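Local coordinates for protein putative hydrolase (Chromobacterium violaceum, PDB 3MCW) that is probably a hydrolase of the isochorismatase family, with a substrate that remains unidentified, at residues 4-9 / 185-190; 8-13 / 113-118. One frame throughout, in Å; residues are numbered along the deposited sequence. Where two conformers were deposited one is given.

Contact 1 (4-9 / 185-190); sequences APLRFS and ADILAA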
# COMPACT_ATOMS: atom_id res chain seq x y z
N ALA A 4 17.53 18.49 7.07
CA ALA A 4 18.04 19.27 5.90
C ALA A 4 16.89 19.59 4.92
O ALA A 4 16.08 18.70 4.62
CB ALA A 4 19.14 18.51 5.18
N PRO A 5 16.82 20.84 4.43
CA PRO A 5 15.73 21.29 3.55
C PRO A 5 15.74 20.62 2.19
O PRO A 5 16.81 20.35 1.66
CB PRO A 5 16.00 22.79 3.38
CG PRO A 5 17.45 22.92 3.58
CD PRO A 5 17.83 21.90 4.61
N LEU A 6 14.56 20.37 1.62
CA LEU A 6 14.42 19.52 0.44
C LEU A 6 15.25 19.98 -0.74
O LEU A 6 15.24 21.15 -1.12
CB LEU A 6 12.96 19.45 0.00
CG LEU A 6 12.66 18.64 -1.26
CD1 LEU A 6 12.86 17.14 -1.03
CD2 LEU A 6 11.24 18.93 -1.72
N ARG A 7 15.94 19.02 -1.30
CA ARG A 7 16.73 19.21 -2.50
C ARG A 7 16.50 18.02 -3.43
O ARG A 7 16.62 16.87 -3.01
CB ARG A 7 18.22 19.34 -2.10
CG ARG A 7 19.24 19.37 -3.24
CD ARG A 7 20.66 19.14 -2.72
NE ARG A 7 21.64 19.13 -3.82
N PHE A 8 16.13 18.28 -4.68
CA PHE A 8 16.00 17.23 -5.66
C PHE A 8 17.36 16.70 -6.02
O PHE A 8 18.33 17.45 -6.08
CB PHE A 8 15.26 17.73 -6.91
CG PHE A 8 13.83 18.02 -6.65
CD1 PHE A 8 12.97 16.96 -6.35
CD2 PHE A 8 13.33 19.29 -6.65
CE1 PHE A 8 11.64 17.16 -6.06
CE2 PHE A 8 11.94 19.48 -6.37
CZ PHE A 8 11.14 18.40 -6.08
N SER A 9 17.43 15.39 -6.21
CA SER A 9 18.67 14.73 -6.60
C SER A 9 18.88 14.79 -8.11
O SER A 9 20.00 14.64 -8.59
CB SER A 9 18.68 13.28 -6.12
OG SER A 9 17.56 12.58 -6.62
N ALA A 185 5.03 24.01 -0.71
CA ALA A 185 5.90 25.19 -0.65
C ALA A 185 7.36 24.74 -0.69
O ALA A 185 8.20 25.40 -1.35
CB ALA A 185 5.61 26.03 0.57
N ASP A 186 7.70 23.68 0.04
CA ASP A 186 9.06 23.07 0.10
C ASP A 186 9.52 22.70 -1.31
O ASP A 186 10.64 22.89 -1.76
CB ASP A 186 9.11 21.71 0.89
CG ASP A 186 8.66 21.82 2.38
OD1 ASP A 186 8.92 22.88 3.00
OD2 ASP A 186 8.08 20.80 2.92
N ILE A 187 8.60 22.02 -1.98
CA ILE A 187 8.83 21.49 -3.32
C ILE A 187 9.10 22.65 -4.30
O ILE A 187 10.04 22.62 -5.10
CB ILE A 187 7.64 20.63 -3.76
CG1 ILE A 187 7.62 19.31 -2.98
CG2 ILE A 187 7.71 20.40 -5.27
CD1 ILE A 187 6.26 18.65 -2.91
N LEU A 188 8.26 23.68 -4.25
CA LEU A 188 8.39 24.81 -5.16
C LEU A 188 9.70 25.52 -4.92
O LEU A 188 10.35 25.94 -5.88
CB LEU A 188 7.20 25.76 -5.01
CG LEU A 188 5.85 25.21 -5.49
CD1 LEU A 188 4.72 26.16 -5.06
CD2 LEU A 188 5.85 24.95 -7.01
N ALA A 189 10.11 25.66 -3.66
CA ALA A 189 11.40 26.27 -3.36
C ALA A 189 12.53 25.41 -3.92
O ALA A 189 13.50 25.93 -4.48
CB ALA A 189 11.54 26.46 -1.86
N ALA A 190 12.42 24.10 -3.79
CA ALA A 190 13.46 23.19 -4.26
C ALA A 190 13.62 23.25 -5.79
O ALA A 190 14.76 23.13 -6.30
CB ALA A 190 13.18 21.75 -3.82
O HOH W 1 16.49 21.15 -5.39

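Contact 2 (8-13 / 113-118); sequences FSSDKP and WLELVV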
# COMPACT_ATOMS: atom_id res chain seq x y z
N PHE A 8 16.13 18.28 -4.68
CA PHE A 8 16.00 17.23 -5.66
C PHE A 8 17.36 16.70 -6.02
O PHE A 8 18.33 17.45 -6.08
CB PHE A 8 15.26 17.73 -6.91
CG PHE A 8 13.83 18.02 -6.65
CD1 PHE A 8 12.97 16.96 -6.35
CD2 PHE A 8 13.33 19.29 -6.65
CE1 PHE A 8 11.64 17.16 -6.06
CE2 PHE A 8 11.94 19.48 -6.37
CZ PHE A 8 11.14 18.40 -6.08
N SER A 9 17.43 15.39 -6.21
CA SER A 9 18.67 14.73 -6.60
C SER A 9 18.88 14.79 -8.11
O SER A 9 20.00 14.64 -8.59
CB SER A 9 18.68 13.28 -6.12
OG SER A 9 17.56 12.58 -6.62
N SER A 10 17.78 14.98 -8.86
CA SER A 10 17.82 15.09 -10.31
C SER A 10 17.34 16.46 -10.77
O SER A 10 16.82 17.23 -9.97
CB SER A 10 16.93 14.02 -10.97
OG SER A 10 15.58 14.43 -11.11
N ASP A 11 17.57 16.77 -12.04
CA ASP A 11 17.12 18.03 -12.63
C ASP A 11 15.77 17.87 -13.35
O ASP A 11 15.31 18.79 -14.04
CB ASP A 11 18.17 18.67 -13.54
CG ASP A 11 18.47 17.85 -14.78
OD1 ASP A 11 17.82 16.81 -15.05
OD2 ASP A 11 19.41 18.25 -15.49
N LYS A 12 15.12 16.71 -13.22
CA LYS A 12 13.89 16.43 -13.95
C LYS A 12 12.88 15.69 -13.10
O LYS A 12 12.31 14.70 -13.54
CB LYS A 12 14.20 15.69 -15.27
CG LYS A 12 15.02 14.42 -15.11
CD LYS A 12 15.31 13.75 -16.46
CE LYS A 12 16.16 12.51 -16.26
NZ LYS A 12 16.53 11.78 -17.52
N PRO A 13 12.59 16.17 -11.87
CA PRO A 13 11.56 15.51 -11.07
C PRO A 13 10.24 15.56 -11.82
O PRO A 13 9.88 16.57 -12.45
CB PRO A 13 11.54 16.35 -9.79
CG PRO A 13 11.98 17.72 -10.23
CD PRO A 13 13.03 17.45 -11.27
N TRP A 113 13.11 8.97 -15.36
CA TRP A 113 12.29 9.76 -14.44
C TRP A 113 12.13 8.97 -13.14
O TRP A 113 11.08 8.39 -12.86
CB TRP A 113 10.95 10.12 -15.05
CG TRP A 113 11.06 11.02 -16.26
CD1 TRP A 113 11.97 12.03 -16.45
CD2 TRP A 113 10.23 10.99 -17.42
NE1 TRP A 113 11.74 12.64 -17.65
CE2 TRP A 113 10.69 12.01 -18.28
CE3 TRP A 113 9.15 10.20 -17.83
CZ2 TRP A 113 10.10 12.24 -19.53
CZ3 TRP A 113 8.60 10.44 -19.06
CH2 TRP A 113 9.08 11.45 -19.89
N LEU A 114 13.20 8.98 -12.36
CA LEU A 114 13.29 8.17 -11.14
C LEU A 114 12.87 8.91 -9.88
O LEU A 114 12.65 8.29 -8.86
CB LEU A 114 14.69 7.54 -11.00
CG LEU A 114 15.11 6.67 -12.20
CD1 LEU A 114 16.42 5.97 -11.88
CD2 LEU A 114 14.08 5.65 -12.63
N GLU A 115 12.75 10.22 -9.98
CA GLU A 115 12.32 11.05 -8.88
C GLU A 115 10.91 11.56 -9.18
O GLU A 115 10.66 12.20 -10.22
CB GLU A 115 13.37 12.16 -8.70
CG GLU A 115 13.14 13.00 -7.52
CD GLU A 115 14.28 13.96 -7.26
OE1 GLU A 115 14.77 14.64 -8.19
OE2 GLU A 115 14.67 14.12 -6.08
N LEU A 116 9.98 11.28 -8.28
CA LEU A 116 8.57 11.57 -8.46
C LEU A 116 8.08 12.50 -7.35
O LEU A 116 8.46 12.35 -6.19
CB LEU A 116 7.74 10.27 -8.39
CG LEU A 116 8.22 9.11 -9.28
CD1 LEU A 116 7.33 7.91 -9.10
CD2 LEU A 116 8.28 9.55 -10.78
N VAL A 117 7.20 13.43 -7.73
CA VAL A 117 6.49 14.30 -6.80
C VAL A 117 5.03 13.97 -6.96
O VAL A 117 4.47 14.12 -8.05
CB VAL A 117 6.77 15.80 -7.11
CG1 VAL A 117 5.93 16.69 -6.20
CG2 VAL A 117 8.28 16.05 -6.93
N VAL A 118 4.40 13.48 -5.91
CA VAL A 118 3.07 12.90 -5.99
C VAL A 118 2.07 13.73 -5.21
O VAL A 118 2.33 14.16 -4.07
CB VAL A 118 3.05 11.44 -5.45
CG1 VAL A 118 1.70 10.85 -5.47
CG2 VAL A 118 4.06 10.57 -6.26
O HOH W 2 14.83 11.91 -12.18
O HOH W 3 12.14 12.19 -12.59

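Contact 1 (4-9 / 185-190)
Leu-6 and Phe-8, two residues of an irregular but extended N-terminal segment, rest on one side of a helical turn formed by 185-190. Residues 4-9 run without regular secondary structure, whereas 185-190 is continuous helix, with Ala-190 N bonded to Asp-186 O at 3.0 Å in the usual i to i-4 pattern. Direct contact between the two is apolar, and a water supplies the polar link: Phe-8 N donates to it at 3.0 Å, and it donates in turn to Ala-190 O at 2.8 Å.

Ala-190 takes the central place. Its methyl lies 3.4 Å from the backbone oxygen of Leu-6 (CB to O) and 3.6 Å from Phe-8 CE2, approaching that ring obliquely. Leu-6 points its side chain at the helix; with CG anti to the backbone N (chi1 177°), CD2 reaches over the turn to 3.9 Å from Ile-187 CG1 and also meets the Ala-190 methyl. Phe-8 starts out along the contact rather than into it, and chi1 of -69°, with CG anti to the carbonyl carbon, brings the CD2-CE2-CZ edge to the helix. Ile-187 O lies at the ring edge near its plane, 3.9 Å from Phe-8 CE2, while Ile-187 CG2 packs against Phe-8 CZ at 4.1 Å. Asp-186 flanks the outer side, its carboxylate OD2 held by the backbone N of Gly-183.

The contact joins the N-terminal loop to the last helix, 184-191. Ile-187 also touches Leu-44 and Trp-48 of helix 37-51, and it packs on Val-117, Ala-144 and Cys-182 of the parallel sheet. Leu-6 extends the cover to Cys-142 of strand 140-149 and Arg-180 of strand 180-182.

Contact 2 (8-13 / 113-118)
Glu-115 sends its carboxylate into the bend at Ser-9 and Ser-10, where the loop 8-13 leads into strand 14-18 beside strand 115-121 of the parallel sheet in this alpha/beta isochorismatase-type fold. Extended from the strand (chi1 -174°), the acid is gripped at both oxygens. Ser-9 N donates to Glu-115 OE2 on its syn side at 3.0 Å, nearly straight at 165°; Ser-10 N reaches Glu-115 OE1 at 3.1 Å from above the carboxylate plane. These N-H groups probably stabilise its negative charge. Glu-115 OE2 also lies at the edge of the Phe-8 ring, 3.3 Å from Phe-8 CD1, with ring and carboxylate planes almost perpendicular. Val-117 CG2 packs 3.6 Å from Phe-8 CE1, and Pro-13 CG sits over one face of that ring.

Toward Lys-12 and Trp-113 the fit is looser and partly watery. The lysine chain crosses the indole edge at about a right angle, and its NZ bonds to Asn-111 O. One water lies 2.8 Å from Ser-10 OG and accepts a weak bond from Leu-114 N; another donates to both Lys-12 O and Glu-115 O. Ser-10 OG also closes an ST turn, accepting from Lys-12 N at 3.1 Å.

How the contacts relate
Both contacts start from the N-terminal segment before strand 14-18 and share Phe-8, whose ring meets helix 184-191 in contact 1 and strand 115-121 in contact 2. Contact 1 is the more buried overall and is made by apolar side chains, with a single water joining the two backbones. Contact 2 is only partly buried; it buries more surface between its segments and relies on a charged side chain bound by loop N-H groups, with waters along one margin. Their centres are 11 Å apart, and they meet directly where Ile-187 CD1 packs 3.9 Å from Val-117 CG1, joining the C-terminal helix to the central sheet.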